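Local structure of probable acetyltransferase (Agrobacterium tumefaciens, 2GE3) at residues D26-E31 against G92-Y97. The protein probably transfers the acetyl group of bound acetyl coenzyme A to an acceptor substrate, as other GNAT-family acetyltransferases do. Numbering follows the deposited sequence.
Sequences DAVSRE and GILPAY. With ACO (acetyl coenzyme *a), chain E.
Val-28 is split between protein and cofactor: its CG1 lies 3.9 Å from C6P of acetyl coenzyme A, whereas CG2 meets the backbone of the other segment, 3.7 Å from Ile-93 O. The torsion accounts for the division, since chi1 of 176° sets CG1 anti to the backbone N and puts CG2 beside the N, facing the Ile-93 carbonyl. The Ile-93 carbonyl oxygen accepts a hydrogen bond from Arg-98 NE; the methyl merely packs against it. Leu-94 CD2 then reaches back to the helix, 4.0 Å from Ala-27 CB and equally far from Val-28 CG2, although its CB starts out pointing away. In fold terms, the C-terminal part of helix 18-29 packs against the end of strand 86-93, the GNAT strand whose backbone receives the pantetheine arm: Ile-93 N gives a weak hydrogen bond to O9P of the cofactor, 2.7 Å long but bent to 122° at the hydrogen. The Ile-93 side chain runs on along the cofactor, its CD1 3.3 Å from O4A of the pyrophosphate. Further out, the extended Glu-31 side chain meets Pro-95 from the opposite direction, OE2 lying 3.7 Å from CG of the ring. The same carboxylate oxygen forms a salt bridge with Arg-98 NH2.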
ATOM      1  N   ASP A  26      20.608  -0.236   5.707  1.00 38.27           N
ATOM      2  CA  ASP A  26      21.181   0.992   5.210  1.00 37.15           C
ATOM      3  C   ASP A  26      22.127   0.781   3.998  1.00 36.28           C
ATOM      4  O   ASP A  26      22.061   1.540   3.013  1.00 35.02           O
ATOM      5  CB  ASP A  26      21.900   1.674   6.364  1.00 37.93           C
ATOM      6  CG  ASP A  26      22.186   3.108   6.081  1.00 42.09           C
ATOM      7  OD1 ASP A  26      21.246   3.868   5.708  1.00 42.35           O
ATOM      8  OD2 ASP A  26      23.386   3.441   6.157  1.00 47.02           O
ATOM      9  N   ALA A  27      22.991  -0.241   4.077  1.00 36.01           N
ATOM     10  CA  ALA A  27      23.875  -0.657   2.961  1.00 35.64           C
ATOM     11  C   ALA A  27      23.082  -1.015   1.681  1.00 35.67           C
ATOM     12  O   ALA A  27      23.359  -0.499   0.630  1.00 36.01           O
ATOM     13  CB  ALA A  27      24.764  -1.813   3.384  1.00 35.00           C
ATOM     14  N   VAL A  28      22.096  -1.894   1.762  1.00 35.14           N
ATOM     15  CA  VAL A  28      21.296  -2.268   0.597  1.00 34.17           C
ATOM     16  C   VAL A  28      20.426  -1.108   0.040  1.00 34.62           C
ATOM     17  O   VAL A  28      20.277  -0.962  -1.211  1.00 33.92           O
ATOM     18  CB  VAL A  28      20.442  -3.554   0.885  1.00 33.51           C
ATOM     19  CG1 VAL A  28      19.541  -3.902  -0.236  1.00 31.53           C
ATOM     20  CG2 VAL A  28      21.361  -4.798   1.293  1.00 35.12           C
ATOM     21  N   SER A  29      19.848  -0.287   0.925  1.00 36.30           N
ATOM     22  CA  SER A  29      18.951   0.852   0.480  1.00 37.42           C
ATOM     23  C   SER A  29      19.783   1.860  -0.315  1.00 37.69           C
ATOM     24  O   SER A  29      19.321   2.388  -1.386  1.00 37.51           O
ATOM     25  CB  SER A  29      18.285   1.570   1.639  1.00 36.96           C
ATOM     26  OG  SER A  29      17.595   0.632   2.442  1.00 45.16           O
ATOM     27  N   ARG A  30      20.991   2.080   0.183  1.00 36.32           N
ATOM     28  CA  ARG A  30      21.907   3.143  -0.371  1.00 39.66           C
ATOM     29  C   ARG A  30      22.509   2.833  -1.740  1.00 39.37           C
ATOM     30  O   ARG A  30      23.114   3.677  -2.386  1.00 41.31           O
ATOM     31  CB  ARG A  30      22.981   3.555   0.655  1.00 38.19           C
ATOM     32  CG  ARG A  30      22.391   4.381   1.834  1.00 41.61           C
ATOM     33  CD  ARG A  30      23.466   4.918   2.821  1.00 42.06           C
ATOM     34  NE  ARG A  30      24.676   4.127   2.751  1.00 53.57           N
ATOM     35  CZ  ARG A  30      25.923   4.564   2.980  1.00 58.87           C
ATOM     36  NH1 ARG A  30      26.178   5.842   3.257  1.00 58.58           N
ATOM     37  NH2 ARG A  30      26.937   3.701   2.885  1.00 60.80           N
ATOM     38  N   GLU A  31      22.307   1.615  -2.190  1.00 40.63           N
ATOM     39  CA  GLU A  31      22.645   1.207  -3.528  1.00 41.50           C
ATOM     40  C   GLU A  31      21.695   1.835  -4.482  1.00 41.50           C
ATOM     41  O   GLU A  31      22.019   1.929  -5.657  1.00 43.37           O
ATOM     42  CB  GLU A  31      22.540  -0.309  -3.659  1.00 39.47           C
ATOM     43  CG  GLU A  31      23.695  -1.025  -2.951  1.00 43.53           C
ATOM     44  CD  GLU A  31      23.599  -2.599  -3.019  1.00 43.79           C
ATOM     45  OE1 GLU A  31      23.626  -3.187  -4.124  1.00 46.60           O
ATOM     46  OE2 GLU A  31      23.535  -3.242  -1.950  1.00 49.84           O
ATOM     47  N   GLY A  92      16.344  -8.341   1.755  1.00 24.61           N
ATOM     48  CA  GLY A  92      17.578  -7.789   1.207  1.00 24.56           C
ATOM     49  C   GLY A  92      18.736  -8.629   1.668  1.00 25.13           C
ATOM     50  O   GLY A  92      18.706  -9.252   2.745  1.00 25.72           O
ATOM     51  N   ILE A  93      19.798  -8.635   0.886  1.00 25.21           N
ATOM     52  CA  ILE A  93      20.984  -9.414   1.214  1.00 27.17           C
ATOM     53  C   ILE A  93      22.176  -8.561   0.761  1.00 27.30           C
ATOM     54  O   ILE A  93      22.122  -7.984  -0.326  1.00 27.23           O
ATOM     55  CB  ILE A  93      20.935 -10.827   0.472  1.00 25.94           C
ATOM     56  CG1 ILE A  93      19.804 -11.702   1.027  1.00 32.61           C
ATOM     57  CG2 ILE A  93      22.265 -11.598   0.570  1.00 28.12           C
ATOM     58  CD1 ILE A  93      19.726 -13.076   0.436  1.00 28.96           C
ATOM     59  N   LEU A  94      23.238  -8.528   1.580  1.00 28.01           N
ATOM     60  CA  LEU A  94      24.477  -7.882   1.271  1.00 27.78           C
ATOM     61  C   LEU A  94      25.039  -8.474  -0.034  1.00 27.98           C
ATOM     62  O   LEU A  94      24.898  -9.659  -0.271  1.00 28.22           O
ATOM     63  CB  LEU A  94      25.489  -8.038   2.441  1.00 26.53           C
ATOM     64  CG  LEU A  94      25.138  -7.291   3.737  1.00 27.34           C
ATOM     65  CD1 LEU A  94      26.328  -7.294   4.686  1.00 26.51           C
ATOM     66  CD2 LEU A  94      24.635  -5.858   3.421  1.00 30.66           C
ATOM     67  N   PRO A  95      25.638  -7.629  -0.893  1.00 29.34           N
ATOM     68  CA  PRO A  95      26.095  -8.049  -2.228  1.00 29.02           C
ATOM     69  C   PRO A  95      26.950  -9.322  -2.265  1.00 30.74           C
ATOM     70  O   PRO A  95      26.707 -10.183  -3.160  1.00 31.14           O
ATOM     71  CB  PRO A  95      26.873  -6.832  -2.742  1.00 29.73           C
ATOM     72  CG  PRO A  95      26.342  -5.637  -1.999  1.00 29.63           C
ATOM     73  CD  PRO A  95      25.910  -6.194  -0.618  1.00 28.70           C
ATOM     74  N   ALA A  96      27.909  -9.489  -1.326  1.00 30.04           N
ATOM     75  CA  ALA A  96      28.739 -10.677  -1.303  1.00 31.15           C
ATOM     76  C   ALA A  96      27.942 -11.962  -1.070  1.00 32.45           C
ATOM     77  O   ALA A  96      28.439 -13.051  -1.334  1.00 31.36           O
ATOM     78  CB  ALA A  96      29.869 -10.588  -0.114  1.00 32.34           C
ATOM     79  N   TYR A  97      26.713 -11.871  -0.554  1.00 32.44           N
ATOM     80  CA  TYR A  97      26.003 -13.124  -0.204  1.00 31.46           C
ATOM     81  C   TYR A  97      24.861 -13.472  -1.154  1.00 30.08           C
ATOM     82  O   TYR A  97      24.161 -14.420  -0.947  1.00 30.88           O
ATOM     83  CB  TYR A  97      25.538 -13.052   1.223  1.00 32.83           C
ATOM     84  CG  TYR A  97      26.695 -12.967   2.225  1.00 35.95           C
ATOM     85  CD1 TYR A  97      27.153 -14.147   2.844  1.00 41.00           C
ATOM     86  CD2 TYR A  97      27.294 -11.739   2.586  1.00 35.74           C
ATOM     87  CE1 TYR A  97      28.180 -14.111   3.798  1.00 44.62           C
ATOM     88  CE2 TYR A  97      28.373 -11.702   3.521  1.00 37.89           C
ATOM     89  CZ  TYR A  97      28.782 -12.888   4.113  1.00 42.50           C
ATOM     90  OH  TYR A  97      29.753 -12.949   5.083  1.00 45.69           O
TER
HETATM   91  N1A ACO E1301      18.366 -12.805 -14.043  1.00 27.30           N
HETATM   92  C2A ACO E1301      17.576 -13.877 -13.972  1.00 26.45           C
HETATM   93  N3A ACO E1301      17.694 -14.752 -12.957  1.00 28.57           N
HETATM   94  C4A ACO E1301      18.639 -14.584 -11.999  1.00 24.63           C
HETATM   95  C5A ACO E1301      19.505 -13.442 -12.006  1.00 27.84           C
HETATM   96  C6A ACO E1301      19.334 -12.517 -13.121  1.00 28.23           C
HETATM   97  N6A ACO E1301      20.162 -11.392 -13.121  1.00 27.35           N
HETATM   98  N7A ACO E1301      20.399 -13.557 -10.944  1.00 25.35           N
HETATM   99  C8A ACO E1301      20.094 -14.657 -10.254  1.00 23.91           C
HETATM  100  N9A ACO E1301      19.074 -15.274 -10.910  1.00 27.10           N
HETATM  101  C1B ACO E1301      18.438 -16.480 -10.448  1.00 26.83           C
HETATM  102  C2B ACO E1301      19.354 -17.553  -9.883  1.00 28.46           C
HETATM  103  O2B ACO E1301      19.672 -18.416 -10.997  1.00 29.50           O
HETATM  104  C3B ACO E1301      18.352 -18.126  -8.871  1.00 32.14           C
HETATM  105  O3B ACO E1301      17.342 -18.852  -9.589  1.00 39.90           O
HETATM  106  P3B ACO E1301      17.388 -20.444  -9.987  1.00 43.51           P
HETATM  107  O7A ACO E1301      18.471 -20.751 -11.015  1.00 49.48           O
HETATM  108  O8A ACO E1301      15.995 -20.487 -10.618  1.00 46.38           O
HETATM  109  O9A ACO E1301      17.791 -21.135  -8.726  1.00 45.26           O
HETATM  110  C4B ACO E1301      17.583 -16.932  -8.303  1.00 29.90           C
HETATM  111  O4B ACO E1301      17.590 -15.990  -9.369  1.00 28.96           O
HETATM  112  C5B ACO E1301      18.320 -16.299  -7.090  1.00 29.70           C
HETATM  113  O5B ACO E1301      18.107 -17.135  -5.962  1.00 21.21           O
HETATM  114  P1A ACO E1301      18.808 -16.969  -4.594  1.00 26.44           P
HETATM  115  O1A ACO E1301      17.919 -17.721  -3.677  1.00 29.36           O
HETATM  116  O2A ACO E1301      20.214 -17.365  -4.993  1.00 29.82           O
HETATM  117  O3A ACO E1301      18.652 -15.368  -4.379  1.00 24.09           O
HETATM  118  P2A ACO E1301      19.439 -14.379  -3.458  1.00 25.95           P
HETATM  119  O4A ACO E1301      20.171 -14.951  -2.284  1.00 28.81           O
HETATM  120  O5A ACO E1301      20.254 -13.573  -4.432  1.00 23.99           O
HETATM  121  O6A ACO E1301      18.201 -13.475  -2.860  1.00 24.13           O
HETATM  122  CBP ACO E1301      17.396 -11.238  -3.433  1.00 26.35           C
HETATM  123  CCP ACO E1301      17.387 -12.734  -3.793  1.00 20.44           C
HETATM  124  CDP ACO E1301      16.643 -10.489  -4.583  1.00 19.66           C
HETATM  125  CEP ACO E1301      16.732 -10.984  -2.080  1.00 22.53           C
HETATM  126  CAP ACO E1301      18.854 -10.660  -3.227  1.00 25.06           C
HETATM  127  OAP ACO E1301      19.525 -10.888  -4.442  1.00 23.00           O
HETATM  128  C9P ACO E1301      19.036  -9.203  -2.904  1.00 24.39           C
HETATM  129  O9P ACO E1301      19.055  -8.837  -1.729  1.00 26.41           O
HETATM  130  N8P ACO E1301      19.198  -8.323  -3.912  1.00 22.09           N
HETATM  131  C7P ACO E1301      19.259  -6.879  -3.589  1.00 18.57           C
HETATM  132  C6P ACO E1301      18.035  -6.351  -2.870  1.00 19.76           C
HETATM  133  C5P ACO E1301      16.676  -6.728  -3.407  1.00 19.64           C
HETATM  134  O5P ACO E1301      16.436  -6.830  -4.607  1.00 23.36           O
HETATM  135  N4P ACO E1301      15.713  -6.884  -2.489  1.00 24.43           N
HETATM  136  C3P ACO E1301      14.471  -7.554  -2.821  1.00 29.40           C
HETATM  137  C2P ACO E1301      13.682  -6.692  -3.775  1.00 42.06           C
HETATM  138  S1P ACO E1301      13.113  -5.230  -2.943  1.00 51.74           S
HETATM  139  C   ACO E1301      11.846  -5.490  -4.002  1.00 46.42           C
HETATM  140  O   ACO E1301      11.678  -6.610  -4.404  1.00 44.11           O
HETATM  141  CH3 ACO E1301      10.965  -4.296  -4.269  1.00 47.99           C